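Local atomic coordinates of DUF72 domain-containing protein (Thermotoga maritima, PDB entry 1VPQ), a protein that is of unknown function but adopts a TIM-barrel fold of the DUF72 family, with a sulfate ion bound among basic and aromatic side chains. Residues F23-G28 against N252-Q257; V16-F21 against I260-F265; H205-R210 against Y220-S225. One frame throughout, in Å; residues are numbered along the deposited sequence.

Contact 1 (F23-G28 against N252-Q257)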
loop_
_atom_site.group_PDB
_atom_site.type_symbol
_atom_site.label_atom_id
_atom_site.label_comp_id
_atom_site.label_asym_id
_atom_site.label_seq_id
_atom_site.Cartn_x
_atom_site.Cartn_y
_atom_site.Cartn_z
ATOM N N PHE A 23 3.185 -9.953 -12.205
ATOM C CA PHE A 23 4.086 -10.997 -11.710
ATOM C C PHE A 23 3.962 -12.255 -12.565
ATOM O O PHE A 23 2.854 -12.663 -12.909
ATOM C CB PHE A 23 3.753 -11.360 -10.259
ATOM C CG PHE A 23 3.826 -10.201 -9.298
ATOM C CD1 PHE A 23 5.049 -9.755 -8.816
ATOM C CD2 PHE A 23 2.669 -9.568 -8.861
ATOM C CE1 PHE A 23 5.117 -8.688 -7.920
ATOM C CE2 PHE A 23 2.729 -8.500 -7.968
ATOM C CZ PHE A 23 3.954 -8.061 -7.495
ATOM N N GLU A 24 5.099 -12.864 -12.896
ATOM C CA GLU A 24 5.134 -14.141 -13.616
ATOM C C GLU A 24 4.905 -15.326 -12.666
ATOM O O GLU A 24 4.283 -16.313 -13.046
ATOM C CB GLU A 24 6.470 -14.300 -14.342
ATOM C CG GLU A 24 6.697 -13.293 -15.480
ATOM C CD GLU A 24 6.127 -13.759 -16.818
ATOM O OE1 GLU A 24 4.889 -13.898 -16.927
ATOM O OE2 GLU A 24 6.921 -13.977 -17.763
ATOM N N ASP A 25 5.439 -15.223 -11.449
ATOM C CA ASP A 25 5.066 -16.080 -10.304
ATOM C C ASP A 25 3.579 -16.459 -10.248
ATOM O O ASP A 25 3.249 -17.583 -9.852
ATOM C CB ASP A 25 5.390 -15.354 -8.978
ATOM C CG ASP A 25 6.714 -15.774 -8.373
ATOM O OD1 ASP A 25 7.535 -16.399 -9.079
ATOM O OD2 ASP A 25 6.932 -15.471 -7.180
ATOM N N TRP A 26 2.702 -15.508 -10.599
ATOM C CA TRP A 26 1.238 -15.702 -10.549
ATOM C C TRP A 26 0.676 -16.599 -11.674
ATOM O O TRP A 26 -0.438 -17.114 -11.555
ATOM C CB TRP A 26 0.508 -14.345 -10.556
ATOM C CG TRP A 26 0.721 -13.498 -9.331
ATOM C CD1 TRP A 26 1.724 -13.613 -8.410
ATOM C CD2 TRP A 26 -0.070 -12.370 -8.916
ATOM N NE1 TRP A 26 1.591 -12.647 -7.443
ATOM C CE2 TRP A 26 0.501 -11.871 -7.730
ATOM C CE3 TRP A 26 -1.206 -11.742 -9.431
ATOM C CZ2 TRP A 26 -0.020 -10.768 -7.052
ATOM C CZ3 TRP A 26 -1.732 -10.643 -8.753
ATOM C CH2 TRP A 26 -1.135 -10.171 -7.578
ATOM N N LYS A 27 1.434 -16.781 -12.755
ATOM C CA LYS A 27 1.038 -17.707 -13.817
ATOM C C LYS A 27 1.043 -19.144 -13.302
ATOM O O LYS A 27 2.052 -19.603 -12.756
ATOM C CB LYS A 27 1.980 -17.614 -15.016
ATOM C CG LYS A 27 1.761 -16.428 -15.931
ATOM C CD LYS A 27 2.704 -16.546 -17.112
ATOM C CE LYS A 27 2.220 -15.771 -18.298
ATOM N N GLY A 28 -0.069 -19.853 -13.505
ATOM C CA GLY A 28 -0.239 -21.217 -12.987
ATOM C C GLY A 28 -0.585 -21.252 -11.505
ATOM O O GLY A 28 -0.444 -22.293 -10.843
ATOM N N ASN A 252 2.032 -9.993 0.399
ATOM C CA ASN A 252 2.726 -11.282 0.436
ATOM C C ASN A 252 2.670 -11.941 -0.927
ATOM O O ASN A 252 2.134 -13.029 -1.076
ATOM C CB ASN A 252 2.136 -12.198 1.517
ATOM C CG ASN A 252 0.632 -12.408 1.373
ATOM O OD1 ASN A 252 -0.116 -11.470 1.111
ATOM N ND2 ASN A 252 0.185 -13.641 1.572
ATOM N N CYS A 253 3.250 -11.269 -1.919
ATOM C CA CYS A 253 3.004 -11.567 -3.340
ATOM C C CYS A 253 3.823 -12.730 -3.893
ATOM O O CYS A 253 3.626 -13.136 -5.037
ATOM C CB CYS A 253 3.241 -10.307 -4.194
ATOM S SG CYS A 253 1.959 -8.995 -4.008
ATOM N N TYR A 254 4.729 -13.265 -3.081
ATOM C CA TYR A 254 5.559 -14.407 -3.493
ATOM C C TYR A 254 4.674 -15.587 -3.907
ATOM O O TYR A 254 3.897 -16.107 -3.098
ATOM C CB TYR A 254 6.490 -14.818 -2.349
ATOM C CG TYR A 254 7.465 -15.936 -2.663
ATOM C CD1 TYR A 254 8.673 -15.677 -3.303
ATOM C CD2 TYR A 254 7.194 -17.246 -2.280
ATOM C CE1 TYR A 254 9.590 -16.715 -3.580
ATOM C CE2 TYR A 254 8.096 -18.284 -2.550
ATOM C CZ TYR A 254 9.291 -18.009 -3.199
ATOM O OH TYR A 254 10.182 -19.028 -3.462
ATOM N N LYS A 255 4.782 -15.973 -5.178
ATOM C CA LYS A 255 4.032 -17.103 -5.753
ATOM C C LYS A 255 2.499 -16.976 -5.634
ATOM O O LYS A 255 1.791 -17.974 -5.467
ATOM C CB LYS A 255 4.529 -18.428 -5.163
ATOM C CG LYS A 255 5.959 -18.770 -5.567
ATOM C CD LYS A 255 6.403 -20.077 -4.921
ATOM C CE LYS A 255 7.806 -20.514 -5.356
ATOM N NZ LYS A 255 7.778 -21.756 -6.163
ATOM N N GLY A 256 2.000 -15.748 -5.736
ATOM C CA GLY A 256 0.560 -15.507 -5.837
ATOM C C GLY A 256 -0.209 -15.619 -4.533
ATOM O O GLY A 256 -1.438 -15.570 -4.533
ATOM N N GLN A 257 0.514 -15.745 -3.423
ATOM C CA GLN A 257 -0.094 -15.902 -2.112
ATOM C C GLN A 257 -0.963 -14.698 -1.772
ATOM O O GLN A 257 -2.062 -14.859 -1.246
ATOM C CB GLN A 257 0.986 -16.160 -1.052
ATOM C CG GLN A 257 1.494 -17.602 -1.115
ATOM C CD GLN A 257 2.801 -17.851 -0.387
ATOM O OE1 GLN A 257 3.742 -17.064 -0.477
ATOM N NE2 GLN A 257 2.875 -18.981 0.315
#

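Contact 2 (V16-F21 against I260-F265)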
loop_
_atom_site.group_PDB
_atom_site.type_symbol
_atom_site.label_atom_id
_atom_site.label_comp_id
_atom_site.label_asym_id
_atom_site.label_seq_id
_atom_site.Cartn_x
_atom_site.Cartn_y
_atom_site.Cartn_z
ATOM N N VAL A 16 -10.536 -3.949 -1.733
ATOM C CA VAL A 16 -9.419 -4.886 -1.572
ATOM C C VAL A 16 -8.713 -5.151 -2.915
ATOM O O VAL A 16 -9.353 -5.312 -3.966
ATOM C CB VAL A 16 -9.843 -6.212 -0.880
ATOM C CG1 VAL A 16 -10.955 -6.911 -1.649
ATOM C CG2 VAL A 16 -8.632 -7.158 -0.687
ATOM N N GLY A 17 -7.385 -5.173 -2.854
ATOM C CA GLY A 17 -6.547 -5.549 -3.979
ATOM C C GLY A 17 -5.193 -6.037 -3.498
ATOM O O GLY A 17 -5.035 -6.398 -2.331
ATOM N N THR A 18 -4.223 -6.056 -4.410
ATOM C CA THR A 18 -2.853 -6.474 -4.110
ATOM C C THR A 18 -1.836 -5.373 -4.424
ATOM O O THR A 18 -2.146 -4.386 -5.094
ATOM C CB THR A 18 -2.466 -7.704 -4.932
ATOM O OG1 THR A 18 -2.750 -7.435 -6.307
ATOM C CG2 THR A 18 -3.238 -8.951 -4.466
ATOM N N SER A 19 -0.615 -5.557 -3.927
ATOM C CA SER A 19 0.487 -4.651 -4.241
ATOM C C SER A 19 1.120 -5.114 -5.539
ATOM O O SER A 19 1.898 -6.071 -5.556
ATOM C CB SER A 19 1.536 -4.626 -3.129
ATOM O OG SER A 19 1.019 -4.029 -1.957
ATOM N N GLY A 20 0.771 -4.431 -6.622
ATOM C CA GLY A 20 1.196 -4.826 -7.956
ATOM C C GLY A 20 0.280 -5.891 -8.527
ATOM O O GLY A 20 -0.458 -6.562 -7.797
ATOM N N PHE A 21 0.326 -6.019 -9.846
ATOM C CA PHE A 21 -0.419 -7.044 -10.582
ATOM C C PHE A 21 0.470 -7.813 -11.570
ATOM O O PHE A 21 0.076 -8.863 -12.057
ATOM C CB PHE A 21 -1.565 -6.387 -11.357
ATOM C CG PHE A 21 -1.101 -5.546 -12.520
ATOM C CD1 PHE A 21 -0.922 -6.113 -13.777
ATOM C CD2 PHE A 21 -0.818 -4.198 -12.353
ATOM C CE1 PHE A 21 -0.485 -5.351 -14.850
ATOM C CE2 PHE A 21 -0.375 -3.428 -13.423
ATOM C CZ PHE A 21 -0.213 -4.009 -14.675
ATOM N N ILE A 260 -4.242 -14.973 -3.743
ATOM C CA ILE A 260 -5.065 -15.989 -3.066
ATOM C C ILE A 260 -5.754 -15.396 -1.842
ATOM O O ILE A 260 -6.984 -15.432 -1.737
ATOM C CB ILE A 260 -4.233 -17.249 -2.663
ATOM C CG1 ILE A 260 -3.844 -18.043 -3.912
ATOM C CG2 ILE A 260 -5.024 -18.169 -1.720
ATOM C CD1 ILE A 260 -2.827 -19.152 -3.676
ATOM N N ASN A 261 -4.967 -14.835 -0.932
ATOM C CA ASN A 261 -5.506 -14.237 0.283
ATOM C C ASN A 261 -6.438 -13.053 0.009
ATOM O O ASN A 261 -7.448 -12.876 0.703
ATOM C CB ASN A 261 -4.379 -13.795 1.230
ATOM C CG ASN A 261 -3.624 -14.965 1.852
ATOM O OD1 ASN A 261 -2.472 -14.817 2.248
ATOM N ND2 ASN A 261 -4.269 -16.125 1.946
ATOM N N ALA A 262 -6.101 -12.241 -0.989
ATOM C CA ALA A 262 -6.920 -11.075 -1.319
ATOM C C ALA A 262 -8.281 -11.514 -1.853
ATOM O O ALA A 262 -9.309 -10.882 -1.572
ATOM C CB ALA A 262 -6.199 -10.175 -2.326
ATOM N N LEU A 263 -8.270 -12.595 -2.624
ATOM C CA LEU A 263 -9.492 -13.218 -3.137
ATOM C C LEU A 263 -10.329 -13.867 -2.030
ATOM O O LEU A 263 -11.561 -13.848 -2.093
ATOM C CB LEU A 263 -9.161 -14.265 -4.199
ATOM C CG LEU A 263 -8.637 -13.761 -5.546
ATOM C CD1 LEU A 263 -8.064 -14.906 -6.331
ATOM C CD2 LEU A 263 -9.731 -13.065 -6.346
ATOM N N GLN A 264 -9.658 -14.461 -1.041
ATOM C CA GLN A 264 -10.339 -15.029 0.125
ATOM C C GLN A 264 -10.992 -13.920 0.920
ATOM O O GLN A 264 -12.135 -14.030 1.340
ATOM C CB GLN A 264 -9.356 -15.770 1.025
ATOM C CG GLN A 264 -8.898 -17.099 0.497
ATOM C CD GLN A 264 -7.743 -17.655 1.301
ATOM O OE1 GLN A 264 -6.607 -17.215 1.168
ATOM N NE2 GLN A 264 -8.027 -18.631 2.136
ATOM N N PHE A 265 -10.241 -12.847 1.116
ATOM C CA PHE A 265 -10.720 -11.669 1.834
ATOM C C PHE A 265 -11.894 -11.003 1.112
ATOM O O PHE A 265 -12.878 -10.610 1.738
ATOM C CB PHE A 265 -9.568 -10.670 1.983
ATOM C CG PHE A 265 -9.802 -9.625 3.024
ATOM C CD1 PHE A 265 -9.521 -9.888 4.352
ATOM C CD2 PHE A 265 -10.283 -8.383 2.675
ATOM C CE1 PHE A 265 -9.719 -8.938 5.315
ATOM C CE2 PHE A 265 -10.492 -7.425 3.628
ATOM C CZ PHE A 265 -10.211 -7.702 4.959
#

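Contact 3 (H205-R210 against Y220-S225). With SO4 (sulfate ion), chain B.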
loop_
_atom_site.group_PDB
_atom_site.type_symbol
_atom_site.label_atom_id
_atom_site.label_comp_id
_atom_site.label_asym_id
_atom_site.label_seq_id
_atom_site.Cartn_x
_atom_site.Cartn_y
_atom_site.Cartn_z
ATOM N N HIS A 205 1.587 -7.794 4.972
ATOM C CA HIS A 205 2.861 -8.264 4.402
ATOM C C HIS A 205 3.136 -9.734 4.674
ATOM O O HIS A 205 4.191 -10.252 4.283
ATOM C CB HIS A 205 4.028 -7.458 4.990
ATOM C CG HIS A 205 3.890 -5.979 4.821
ATOM N ND1 HIS A 205 3.842 -5.377 3.586
ATOM C CD2 HIS A 205 3.812 -4.982 5.731
ATOM C CE1 HIS A 205 3.723 -4.072 3.742
ATOM N NE2 HIS A 205 3.701 -3.806 5.036
ATOM N N GLY A 206 2.207 -10.390 5.361
ATOM C CA GLY A 206 2.445 -11.719 5.913
ATOM C C GLY A 206 3.289 -11.652 7.175
ATOM O O GLY A 206 3.647 -10.574 7.637
ATOM N N ARG A 207 3.623 -12.816 7.716
ATOM C CA ARG A 207 4.263 -12.918 9.023
ATOM C C ARG A 207 5.433 -13.878 9.015
ATOM O O ARG A 207 5.669 -14.593 9.990
ATOM C CB ARG A 207 3.254 -13.395 10.061
ATOM C CG ARG A 207 2.040 -12.535 10.154
ATOM C CD ARG A 207 1.073 -13.163 11.090
ATOM N NE ARG A 207 -0.060 -12.295 11.318
ATOM C CZ ARG A 207 -1.098 -12.606 12.082
ATOM N NH1 ARG A 207 -1.154 -13.784 12.707
ATOM N NH2 ARG A 207 -2.084 -11.735 12.219
ATOM N N ASN A 208 6.163 -13.881 7.907
ATOM C CA ASN A 208 7.356 -14.695 7.764
ATOM C C ASN A 208 8.353 -14.413 8.890
ATOM O O ASN A 208 8.870 -13.313 9.002
ATOM C CB ASN A 208 7.991 -14.418 6.395
ATOM C CG ASN A 208 9.134 -15.377 6.061
ATOM O OD1 ASN A 208 9.522 -16.212 6.873
ATOM N ND2 ASN A 208 9.678 -15.247 4.854
ATOM N N GLU A 209 8.625 -15.427 9.708
ATOM C CA GLU A 209 9.599 -15.332 10.809
ATOM C C GLU A 209 11.039 -15.114 10.351
ATOM O O GLU A 209 11.897 -14.741 11.151
ATOM C CB GLU A 209 9.567 -16.605 11.645
ATOM C CG GLU A 209 8.260 -16.827 12.393
ATOM C CD GLU A 209 8.182 -18.196 13.066
ATOM O OE1 GLU A 209 9.141 -19.002 12.935
ATOM O OE2 GLU A 209 7.150 -18.454 13.725
ATOM N N ARG A 210 11.300 -15.373 9.071
ATOM C CA ARG A 210 12.628 -15.207 8.475
ATOM C C ARG A 210 12.758 -13.833 7.796
ATOM O O ARG A 210 13.683 -13.591 7.020
ATOM C CB ARG A 210 12.868 -16.348 7.476
ATOM C CG ARG A 210 14.336 -16.702 7.244
ATOM C CD ARG A 210 14.500 -17.942 6.359
ATOM N N TYR A 220 8.502 -12.072 1.796
ATOM C CA TYR A 220 7.034 -12.046 1.764
ATOM C C TYR A 220 6.414 -13.421 1.474
ATOM O O TYR A 220 5.218 -13.521 1.195
ATOM C CB TYR A 220 6.547 -11.027 0.736
ATOM C CG TYR A 220 7.054 -9.625 0.976
ATOM C CD1 TYR A 220 6.412 -8.769 1.879
ATOM C CD2 TYR A 220 8.167 -9.141 0.295
ATOM C CE1 TYR A 220 6.882 -7.471 2.099
ATOM C CE2 TYR A 220 8.646 -7.851 0.505
ATOM C CZ TYR A 220 8.004 -7.020 1.409
ATOM O OH TYR A 220 8.490 -5.745 1.612
ATOM N N ASP A 221 7.218 -14.480 1.556
ATOM C CA ASP A 221 6.697 -15.838 1.412
ATOM C C ASP A 221 5.876 -16.216 2.646
ATOM O O ASP A 221 6.411 -16.669 3.663
ATOM C CB ASP A 221 7.824 -16.846 1.181
ATOM C CG ASP A 221 7.312 -18.252 0.975
ATOM O OD1 ASP A 221 6.091 -18.431 0.772
ATOM O OD2 ASP A 221 8.137 -19.188 1.008
ATOM N N TYR A 222 4.568 -16.000 2.541
ATOM C CA TYR A 222 3.630 -16.321 3.610
ATOM C C TYR A 222 2.221 -16.398 3.045
ATOM O O TYR A 222 1.878 -15.646 2.138
ATOM C CB TYR A 222 3.689 -15.264 4.700
ATOM C CG TYR A 222 2.924 -15.629 5.946
ATOM C CD1 TYR A 222 3.521 -16.370 6.952
ATOM C CD2 TYR A 222 1.613 -15.213 6.130
ATOM C CE1 TYR A 222 2.829 -16.713 8.103
ATOM C CE2 TYR A 222 0.901 -15.549 7.289
ATOM C CZ TYR A 222 1.519 -16.295 8.270
ATOM O OH TYR A 222 0.847 -16.635 9.417
ATOM N N LEU A 223 1.422 -17.321 3.575
ATOM C CA LEU A 223 0.022 -17.475 3.187
ATOM C C LEU A 223 -0.847 -17.443 4.436
ATOM O O LEU A 223 -0.853 -18.398 5.217
ATOM C CB LEU A 223 -0.199 -18.792 2.426
ATOM C CG LEU A 223 -1.613 -19.043 1.862
ATOM C CD1 LEU A 223 -1.909 -18.170 0.649
ATOM C CD2 LEU A 223 -1.795 -20.498 1.506
ATOM N N TYR A 224 -1.571 -16.342 4.624
ATOM C CA TYR A 224 -2.484 -16.213 5.747
ATOM C C TYR A 224 -3.487 -17.372 5.794
ATOM O O TYR A 224 -4.037 -17.770 4.771
ATOM C CB TYR A 224 -3.255 -14.895 5.665
ATOM C CG TYR A 224 -2.464 -13.665 6.048
ATOM C CD1 TYR A 224 -2.335 -13.286 7.386
ATOM C CD2 TYR A 224 -1.877 -12.854 5.073
ATOM C CE1 TYR A 224 -1.627 -12.151 7.748
ATOM C CE2 TYR A 224 -1.160 -11.711 5.428
ATOM C CZ TYR A 224 -1.043 -11.368 6.768
ATOM O OH TYR A 224 -0.337 -10.251 7.136
ATOM N N SER A 225 -3.713 -17.899 6.992
ATOM C CA SER A 225 -4.777 -18.865 7.238
ATOM C C SER A 225 -6.131 -18.169 7.226
ATOM O O SER A 225 -6.218 -16.967 7.475
ATOM C CB SER A 225 -4.580 -19.554 8.595
ATOM O OG SER A 225 -4.940 -18.701 9.679
HETATM S S SO4 B . 6.830 -2.852 1.660
HETATM O O1 SO4 B . 6.424 -2.131 2.863
HETATM O O2 SO4 B . 8.247 -2.636 1.392
HETATM O O3 SO4 B . 6.589 -4.270 1.880
HETATM O O4 SO4 B . 6.069 -2.354 0.519
#

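Contact 1 (F23-G28 against N252-Q257)
W26 and C253 make the tight part of this contact. The indole NE1 of W26 gives its hydrogen to C253 O at 3.2 Å; the bond arrives on a lone pair of the carbonyl, and that oxygen lies almost in the ring plane, at the edge of the indole. C253 O also accepts from G256 N, so two donors grip it. The CA of G256 sits over one face of the same indole, 3.4 Å from W26 CD1; the positive phi of G256 by itself favours glycine. The thiol, with SG anti to the carbonyl carbon (chi1 -72°), reaches both rings: C253 SG lies 4.0 Å from W26 CZ2 at the indole's edge and 4.1 Å from F23 CE2, oblique to the phenyl, while C253 CB lies over one face of the F23 ring. With W26 cut back to an alanine, C253 O is likely to lose its indole donor and a gap to open beside G256 CA and the thiol. The solvent side is looser: exposed D25 accepts from K255 N, OD2 being met at 3.0 Å from above the carboxylate plane, while D25 OD1 and K255 NZ stay 6.1 Å apart. G256 is the N-cap of helix 257-270. The contact joins the loops that follow the C-terminal ends of adjacent parallel strands, 13-18 and 245-250, as in a TIM barrel.

Contact 2 (V16-F21 against I260-F265)
V16 CG2 touches the helix at two points, 3.9 Å from A262 O and 3.9 Å from F265 CD2, the valine crossing the phenylalanine side chain at a slant. With CG1 held between backbone N and carbonyl carbon (chi1 58°), CG2 lies anti to the N and points at the helix. One turn nearer the helix start, A262 CB fits against the strand: it meets T18 CG2 at 3.9 Å and G17 O at 4.0 Å. G17 is the nearest strand residue to the helix, its CA 6.1 Å from that of A262, and the small alanine probably allows this closeness. The segments meet by van der Waals contact, methyls against methyls, a ring carbon and two carbonyl oxygens; all five touching residues are buried.

Further out, the hydroxyl of T18 turns to its own chain: OG1 donates to G20 O at 2.9 Å, nearly along the C=O axis, leaving CG2 to face A262. K266 and L269 extend the helix surface against V16, and F250 and V248 of the adjoining strand pack on A262 and F265. Strand 16-18 and helix 260-265 run antiparallel, at 175° and 8.0 Å between axes; strand 13-18 is bonded to strand 245-250, and helix 257-270 covers both from outside the sheet.

Contact 3 (H205-R210 against Y220-S225)
The ring of Y222 lies against the backbone of G206 and R207: R207 N stands 3.4 Å above one face, displaced toward the rim, and R207 CB makes a CH-pi contact over the same ring, 4.0 Å from its centroid. CG of Y222 is anti to the backbone N (chi1 -170°), which swings the ring across the opposing chain. G206 passes so close to Y222 CB that there is hardly room for a side chain, and its positive phi (77°) favours glycine as well. The ring of Y224 has Y222 CE2 over one face, and its hydroxyl accepts a weak hydrogen bond from G206 N, 3.1 Å from OH. R207 is extended from CG to NE and crosses Y224 at about a right angle, with NE 3.9 Å from Y224 CE1. D181 receives both the R207 NE salt bridge and the Y224 hydroxyl bond, while E228 pairs with R207 NH1 and the hydroxyl of Y222; these two acids balance the guanidinium charge and probably fix its orientation.

The Y220 ring meets H205 O at its edge, 3.6 Å from CD1, and lies alongside the imidazole. Its hydroxyl points at sulfate O3, at a distance too short to be trusted; K84, R157 and R203 also bind this ion, probably from the crystallisation liquor. H205 is hydrogen-bonded through ND1 to N251 and through NE2 to E155. Both segments belong to the loop joining strand 199-204 to helix 226-240: H205 follows the strand directly, Y224 packs on L229 and L232 of that helix, and L223 leans on helix 257-270.

In the fold
Contact 2 is the core piece, an apolar join of strand 13-18 to helix 257-270, whereas contacts 1 and 3 are partly buried and lie in loops beyond the strand ends. Contacts 1 and 2 share the same two elements or their extensions: the chain leaving strand 13-18 meets the loop leading into helix 257-270, up to its N-cap, in contact 1, the strand its body in contact 2. Polar bonds mark the loops: indole, carboxylate and backbone in contact 1, tyrosines, arginine, acids and sulfate in contact 3. Amides tie all three: N252 ND2 probably bonds to N261 OD1 and Y222 O, and N261 OD1 to Y224 N.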